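Local coordinates for protein transposable element Tc3 transposase (Caenorhabditis elegans, PDB 1TC3) that binds the terminal inverted repeats of the Tc3 transposon, cuts both DNA strands at its ends and drives its excision and reinsertion, at residues E26-I31 with H36-Y41. Sequence-based numbering, arbitrary orientation.
Sequences EMSRKI and HCIRVY. Unlike the reference sequence in segment 36-41: V40 (reference Glu). With nucleotides of chain B; nucleotides of chain A.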
ATOM      1  N   GLU C  26      -2.496  -0.290 -10.855  1.00 27.35           N
ATOM      2  CA  GLU C  26      -3.631   0.595 -10.764  1.00 25.54           C
ATOM      3  C   GLU C  26      -3.700   1.232  -9.382  1.00 39.07           C
ATOM      4  O   GLU C  26      -4.002   2.420  -9.174  1.00 38.73           O
ATOM      5  CB  GLU C  26      -4.939  -0.087 -11.166  1.00 22.51           C
ATOM      6  CG  GLU C  26      -6.100   0.920 -11.326  1.00 19.50           C
ATOM      7  CD  GLU C  26      -7.348   0.255 -11.837  1.00 56.34           C
ATOM      8  OE1 GLU C  26      -7.390  -1.028 -11.574  1.00 41.63           O
ATOM      9  OE2 GLU C  26      -8.226   0.848 -12.449  1.00 80.82           O
ATOM     10  N   MET C  27      -3.358   0.408  -8.411  1.00 36.00           N
ATOM     11  CA  MET C  27      -3.314   0.809  -7.022  1.00 28.52           C
ATOM     12  C   MET C  27      -2.424   2.046  -6.889  1.00 29.94           C
ATOM     13  O   MET C  27      -2.785   3.072  -6.339  1.00 35.38           O
ATOM     14  CB  MET C  27      -2.723  -0.385  -6.257  1.00 24.83           C
ATOM     15  CG  MET C  27      -3.795  -1.229  -5.610  1.00 24.26           C
ATOM     16  SD  MET C  27      -3.132  -2.623  -4.671  1.00 31.97           S
ATOM     17  CE  MET C  27      -4.738  -3.221  -4.071  1.00 28.39           C
ATOM     18  N   SER C  28      -1.229   1.993  -7.432  1.00 22.31           N
ATOM     19  CA  SER C  28      -0.403   3.169  -7.321  1.00 19.46           C
ATOM     20  C   SER C  28      -1.073   4.338  -7.915  1.00 26.88           C
ATOM     21  O   SER C  28      -1.075   5.411  -7.374  1.00 34.73           O
ATOM     22  CB  SER C  28       0.905   3.060  -8.084  1.00 24.46           C
ATOM     23  OG  SER C  28       1.593   1.929  -7.599  1.00 50.46           O
ATOM     24  N   ARG C  29      -1.625   4.160  -9.071  1.00 27.53           N
ATOM     25  CA  ARG C  29      -2.198   5.332  -9.668  1.00 30.29           C
ATOM     26  C   ARG C  29      -3.287   5.882  -8.821  1.00 34.89           C
ATOM     27  O   ARG C  29      -3.437   7.096  -8.639  1.00 35.30           O
ATOM     28  CB  ARG C  29      -2.647   5.094 -11.098  1.00 38.03           C
ATOM     29  CG  ARG C  29      -1.579   4.446 -11.964  1.00 36.78           C
ATOM     30  CD  ARG C  29      -2.064   4.336 -13.399  1.00 47.69           C
ATOM     31  NE  ARG C  29      -2.314   2.963 -13.805  1.00 35.68           N
ATOM     32  CZ  ARG C  29      -3.522   2.440 -13.894  1.00 75.78           C
ATOM     33  NH1 ARG C  29      -4.642   3.152 -13.637  1.00 46.78           N
ATOM     34  NH2 ARG C  29      -3.588   1.160 -14.272  1.00 47.26           N
ATOM     35  N   LYS C  30      -4.041   4.947  -8.307  1.00 27.74           N
ATOM     36  CA  LYS C  30      -5.168   5.344  -7.509  1.00 31.65           C
ATOM     37  C   LYS C  30      -4.805   6.217  -6.306  1.00 39.52           C
ATOM     38  O   LYS C  30      -5.438   7.233  -6.087  1.00 38.71           O
ATOM     39  CB  LYS C  30      -6.065   4.171  -7.170  1.00 32.08           C
ATOM     40  CG  LYS C  30      -7.331   4.134  -7.997  1.00 33.77           C
ATOM     41  CD  LYS C  30      -7.012   4.266  -9.470  1.00 63.93           C
ATOM     42  CE  LYS C  30      -8.228   4.331 -10.371  1.00 51.91           C
ATOM     43  NZ  LYS C  30      -7.863   4.138 -11.786  1.00 86.34           N
ATOM     44  N   ILE C  31      -3.777   5.863  -5.525  1.00 31.36           N
ATOM     45  CA  ILE C  31      -3.447   6.695  -4.379  1.00 23.77           C
ATOM     46  C   ILE C  31      -2.108   7.374  -4.486  1.00 33.38           C
ATOM     47  O   ILE C  31      -1.502   7.833  -3.522  1.00 41.82           O
ATOM     48  CB  ILE C  31      -3.481   5.891  -3.121  1.00 20.72           C
ATOM     49  CG1 ILE C  31      -2.289   4.968  -3.216  1.00 19.36           C
ATOM     50  CG2 ILE C  31      -4.789   5.121  -3.052  1.00 27.44           C
ATOM     51  CD1 ILE C  31      -2.224   4.024  -2.033  1.00 25.81           C
ATOM     52  N   HIS C  36       6.384  -0.055  -4.994  1.00 28.71           N
ATOM     53  CA  HIS C  36       7.299  -0.516  -3.984  1.00 26.60           C
ATOM     54  C   HIS C  36       6.654  -0.499  -2.617  1.00 32.99           C
ATOM     55  O   HIS C  36       6.573  -1.520  -1.942  1.00 31.53           O
ATOM     56  CB  HIS C  36       8.611   0.291  -3.968  1.00 24.02           C
ATOM     57  CG  HIS C  36       9.716  -0.374  -3.197  1.00 23.56           C
ATOM     58  ND1 HIS C  36      10.974   0.196  -3.110  1.00 21.36           N
ATOM     59  CD2 HIS C  36       9.724  -1.544  -2.493  1.00 23.41           C
ATOM     60  CE1 HIS C  36      11.716  -0.661  -2.400  1.00 25.11           C
ATOM     61  NE2 HIS C  36      11.001  -1.716  -2.019  1.00 23.02           N
ATOM     62  N   CYS C  37       6.188   0.646  -2.153  1.00 27.49           N
ATOM     63  CA  CYS C  37       5.619   0.542  -0.840  1.00 32.38           C
ATOM     64  C   CYS C  37       4.439  -0.375  -0.852  1.00 39.19           C
ATOM     65  O   CYS C  37       4.340  -1.341  -0.078  1.00 42.99           O
ATOM     66  CB  CYS C  37       5.305   1.861  -0.136  1.00 38.59           C
ATOM     67  SG  CYS C  37       4.623   3.008  -1.306  1.00 47.95           S
ATOM     68  N   ILE C  38       3.544  -0.069  -1.771  1.00 34.97           N
ATOM     69  CA  ILE C  38       2.347  -0.873  -1.898  1.00 28.38           C
ATOM     70  C   ILE C  38       2.635  -2.361  -1.823  1.00 26.44           C
ATOM     71  O   ILE C  38       2.007  -3.112  -1.073  1.00 27.56           O
ATOM     72  CB  ILE C  38       1.635  -0.520  -3.171  1.00 25.91           C
ATOM     73  CG1 ILE C  38       1.470   0.984  -3.241  1.00 24.84           C
ATOM     74  CG2 ILE C  38       0.275  -1.159  -3.153  1.00 15.11           C
ATOM     75  CD1 ILE C  38       0.391   1.367  -4.221  1.00  8.96           C
ATOM     76  N   ARG C  39       3.615  -2.785  -2.606  1.00 21.81           N
ATOM     77  CA  ARG C  39       3.974  -4.192  -2.636  1.00 22.61           C
ATOM     78  C   ARG C  39       4.300  -4.704  -1.251  1.00 41.33           C
ATOM     79  O   ARG C  39       3.521  -5.449  -0.634  1.00 40.77           O
ATOM     80  CB  ARG C  39       5.112  -4.443  -3.586  1.00 13.05           C
ATOM     81  CG  ARG C  39       5.069  -5.808  -4.248  1.00 44.25           C
ATOM     82  CD  ARG C  39       6.313  -6.060  -5.091  1.00 17.53           C
ATOM     83  NE  ARG C  39       6.277  -5.466  -6.435  1.00 21.66           N
ATOM     84  CZ  ARG C  39       6.769  -4.286  -6.747  1.00 37.44           C
ATOM     85  NH1 ARG C  39       7.318  -3.520  -5.809  1.00 57.63           N
ATOM     86  NH2 ARG C  39       6.672  -3.837  -7.978  1.00 22.22           N
ATOM     87  N   VAL C  40       5.456  -4.250  -0.770  1.00 39.34           N
ATOM     88  CA  VAL C  40       5.967  -4.614   0.532  1.00 36.32           C
ATOM     89  C   VAL C  40       4.883  -4.704   1.594  1.00 35.81           C
ATOM     90  O   VAL C  40       4.767  -5.712   2.276  1.00 43.11           O
ATOM     91  CB  VAL C  40       7.077  -3.672   0.985  1.00 41.72           C
ATOM     92  CG1 VAL C  40       7.831  -4.285   2.148  1.00 45.30           C
ATOM     93  CG2 VAL C  40       8.072  -3.397  -0.125  1.00 37.93           C
ATOM     94  N   TYR C  41       4.083  -3.652   1.712  1.00 31.89           N
ATOM     95  CA  TYR C  41       3.005  -3.600   2.678  1.00 31.14           C
ATOM     96  C   TYR C  41       1.988  -4.712   2.531  1.00 38.06           C
ATOM     97  O   TYR C  41       1.594  -5.318   3.512  1.00 42.35           O
ATOM     98  CB  TYR C  41       2.230  -2.283   2.582  1.00 33.52           C
ATOM     99  CG  TYR C  41       0.912  -2.343   3.342  1.00 32.43           C
ATOM    100  CD1 TYR C  41       0.905  -2.392   4.732  1.00 27.48           C
ATOM    101  CD2 TYR C  41      -0.317  -2.381   2.683  1.00 35.46           C
ATOM    102  CE1 TYR C  41      -0.284  -2.420   5.457  1.00 28.04           C
ATOM    103  CE2 TYR C  41      -1.523  -2.435   3.384  1.00 36.96           C
ATOM    104  CZ  TYR C  41      -1.497  -2.452   4.776  1.00 31.34           C
ATOM    105  OH  TYR C  41      -2.662  -2.486   5.463  1.00 53.99           O
TER
ATOM    106  P    DG B  10       6.422   6.991  -2.036  1.00 43.44           P
ATOM    107  OP1  DG B  10       5.713   8.254  -2.343  1.00 42.05           O
ATOM    108  OP2  DG B  10       5.807   5.690  -2.350  1.00 28.11           O
ATOM    109  O5'  DG B  10       7.926   7.113  -2.597  1.00 26.90           O
ATOM    110  C5'  DG B  10       8.526   8.348  -2.870  1.00 36.04           C
ATOM    111  C4'  DG B  10       9.677   8.205  -3.865  1.00 23.64           C
ATOM    112  O4'  DG B  10      10.478   7.046  -3.562  1.00 29.68           O
ATOM    113  C3'  DG B  10       9.250   8.023  -5.323  1.00 36.83           C
ATOM    114  O3'  DG B  10       9.594   9.159  -6.087  1.00 21.52           O
ATOM    115  C2'  DG B  10       9.963   6.754  -5.824  1.00 34.13           C
ATOM    116  C1'  DG B  10      11.024   6.504  -4.765  1.00 53.48           C
ATOM    117  N9   DG B  10      11.296   5.109  -4.439  1.00 19.55           N
ATOM    118  C8   DG B  10      10.456   4.166  -3.890  1.00 49.39           C
ATOM    119  N7   DG B  10      11.057   3.052  -3.545  1.00 38.04           N
ATOM    120  C5   DG B  10      12.396   3.347  -3.758  1.00 12.79           C
ATOM    121  C6   DG B  10      13.491   2.526  -3.563  1.00 25.27           C
ATOM    122  O6   DG B  10      13.474   1.390  -3.104  1.00 27.60           O
ATOM    123  N1   DG B  10      14.679   3.155  -3.911  1.00 13.86           N
ATOM    124  C2   DG B  10      14.760   4.432  -4.421  1.00 37.31           C
ATOM    125  N2   DG B  10      15.996   4.838  -4.703  1.00 25.09           N
ATOM    126  N3   DG B  10      13.717   5.240  -4.611  1.00 20.51           N
ATOM    127  C4   DG B  10      12.569   4.613  -4.281  1.00 27.74           C
TER
ATOM    128  P    DG A   8       5.218  -7.737  -9.110  1.00 33.94           P
ATOM    129  OP1  DG A   8       4.700  -8.388  -7.900  1.00 28.21           O
ATOM    130  OP2  DG A   8       5.228  -6.261  -9.254  1.00 24.76           O
ATOM    131  O5'  DG A   8       6.650  -8.333  -9.342  1.00 21.24           O
ATOM    132  C5'  DG A   8       7.750  -7.574  -9.490  1.00 54.63           C
ATOM    133  C4'  DG A   8       8.831  -8.468 -10.051  1.00 33.31           C
ATOM    134  O4'  DG A   8       9.009  -8.196 -11.429  1.00 43.39           O
ATOM    135  C3'  DG A   8      10.203  -8.283  -9.435  1.00 47.40           C
ATOM    136  O3'  DG A   8      10.603  -9.511  -9.005  1.00 44.13           O
ATOM    137  C2'  DG A   8      11.109  -7.713 -10.520  1.00 16.96           C
ATOM    138  C1'  DG A   8      10.077  -7.283 -11.535  1.00 26.22           C
ATOM    139  N9   DG A   8       9.560  -5.920 -11.435  1.00 18.21           N
ATOM    140  C8   DG A   8       8.362  -5.270 -11.265  1.00 38.67           C
ATOM    141  N7   DG A   8       8.432  -3.972 -11.400  1.00 36.61           N
ATOM    142  C5   DG A   8       9.740  -3.737 -11.781  1.00 23.08           C
ATOM    143  C6   DG A   8      10.394  -2.532 -12.130  1.00 50.21           C
ATOM    144  O6   DG A   8       9.951  -1.381 -12.108  1.00 29.66           O
ATOM    145  N1   DG A   8      11.694  -2.747 -12.519  1.00 16.35           N
ATOM    146  C2   DG A   8      12.283  -3.956 -12.507  1.00 34.85           C
ATOM    147  N2   DG A   8      13.552  -3.932 -12.835  1.00 25.29           N
ATOM    148  N3   DG A   8      11.711  -5.098 -12.154  1.00 15.93           N
ATOM    149  C4   DG A   8      10.434  -4.926 -11.847  1.00 28.39           C
ATOM    150  P    DC A  10      18.228  -7.862  -7.243  1.00 55.73           P
ATOM    151  OP1  DC A  10      19.422  -8.306  -7.993  1.00 54.08           O
ATOM    152  OP2  DC A  10      17.732  -8.669  -6.093  1.00 34.83           O
ATOM    153  O5'  DC A  10      18.453  -6.333  -6.823  1.00 33.73           O
ATOM    154  C5'  DC A  10      18.824  -5.358  -7.838  1.00 52.79           C
ATOM    155  C4'  DC A  10      19.136  -3.986  -7.251  1.00 50.70           C
ATOM    156  O4'  DC A  10      17.962  -3.105  -7.312  1.00 67.39           O
ATOM    157  C3'  DC A  10      19.491  -4.045  -5.772  1.00100.00           C
ATOM    158  O3'  DC A  10      20.207  -2.883  -5.404  1.00100.00           O
ATOM    159  C2'  DC A  10      18.087  -4.021  -5.179  1.00 55.72           C
ATOM    160  C1'  DC A  10      17.525  -2.863  -5.985  1.00 38.67           C
ATOM    161  N1   DC A  10      16.051  -2.669  -5.849  1.00 24.20           N
ATOM    162  C2   DC A  10      15.369  -1.497  -6.140  1.00 46.44           C
ATOM    163  O2   DC A  10      16.031  -0.548  -6.563  1.00 43.25           O
ATOM    164  N3   DC A  10      14.026  -1.431  -5.983  1.00 19.54           N
ATOM    165  C4   DC A  10      13.382  -2.504  -5.522  1.00 28.17           C
ATOM    166  N4   DC A  10      12.064  -2.401  -5.315  1.00 69.33           N
ATOM    167  C5   DC A  10      14.054  -3.716  -5.206  1.00 42.29           C
ATOM    168  C6   DC A  10      15.374  -3.756  -5.395  1.00 36.38           C
TER
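Phosphate oxygen OP2 of DG8 of chain A is gripped twice by R39, whose NE and NH2 each donate to it over 3.1 Å. The guanidinium meets the phosphate edge-on, with the phosphorus in its plane, a paired grip that fixes the rotation of the group. H36 reads a base instead: its ND1 donates to N7 of DG10 of chain B at 2.9 Å, bent to 148°. With CG anti to the backbone N (chi1 -165°), the imidazole is carried out from the helix toward the bases, where N4 of DC10 of chain A lies 3.4 Å above its plane, over the centre of the ring. Were this histidine an alanine, N7 of that guanine would probably be left without this donor and the cytosine amino group without the ring it lies over. Both residues lie on helix 35-43, the recognition helix of a helix-turn-helix in this specific DNA-binding domain; helix 24-31 precedes it, and the segments 26-31 and 36-41 run at 118° to each other. From the side of the recognition helix turned to its partner, I38 supplies the apolar contact. Its CD1 reaches S28, 3.6 Å from OG, and approaches I31 CD1 at 4.3 Å, while the CG2 branch touches M27 SD at 4.0 Å. The two branches thus divide the work, CG1 beside the backbone N carrying CD1 to S28 and I31. S28 OG also makes a weak hydrogen bond to the carbonyl of L24. M27 continues against M17 of helix 8-19, tying the pair to the first helix, and on the DNA-facing side of helix 24-31 R29 forms a salt bridge with another phosphate.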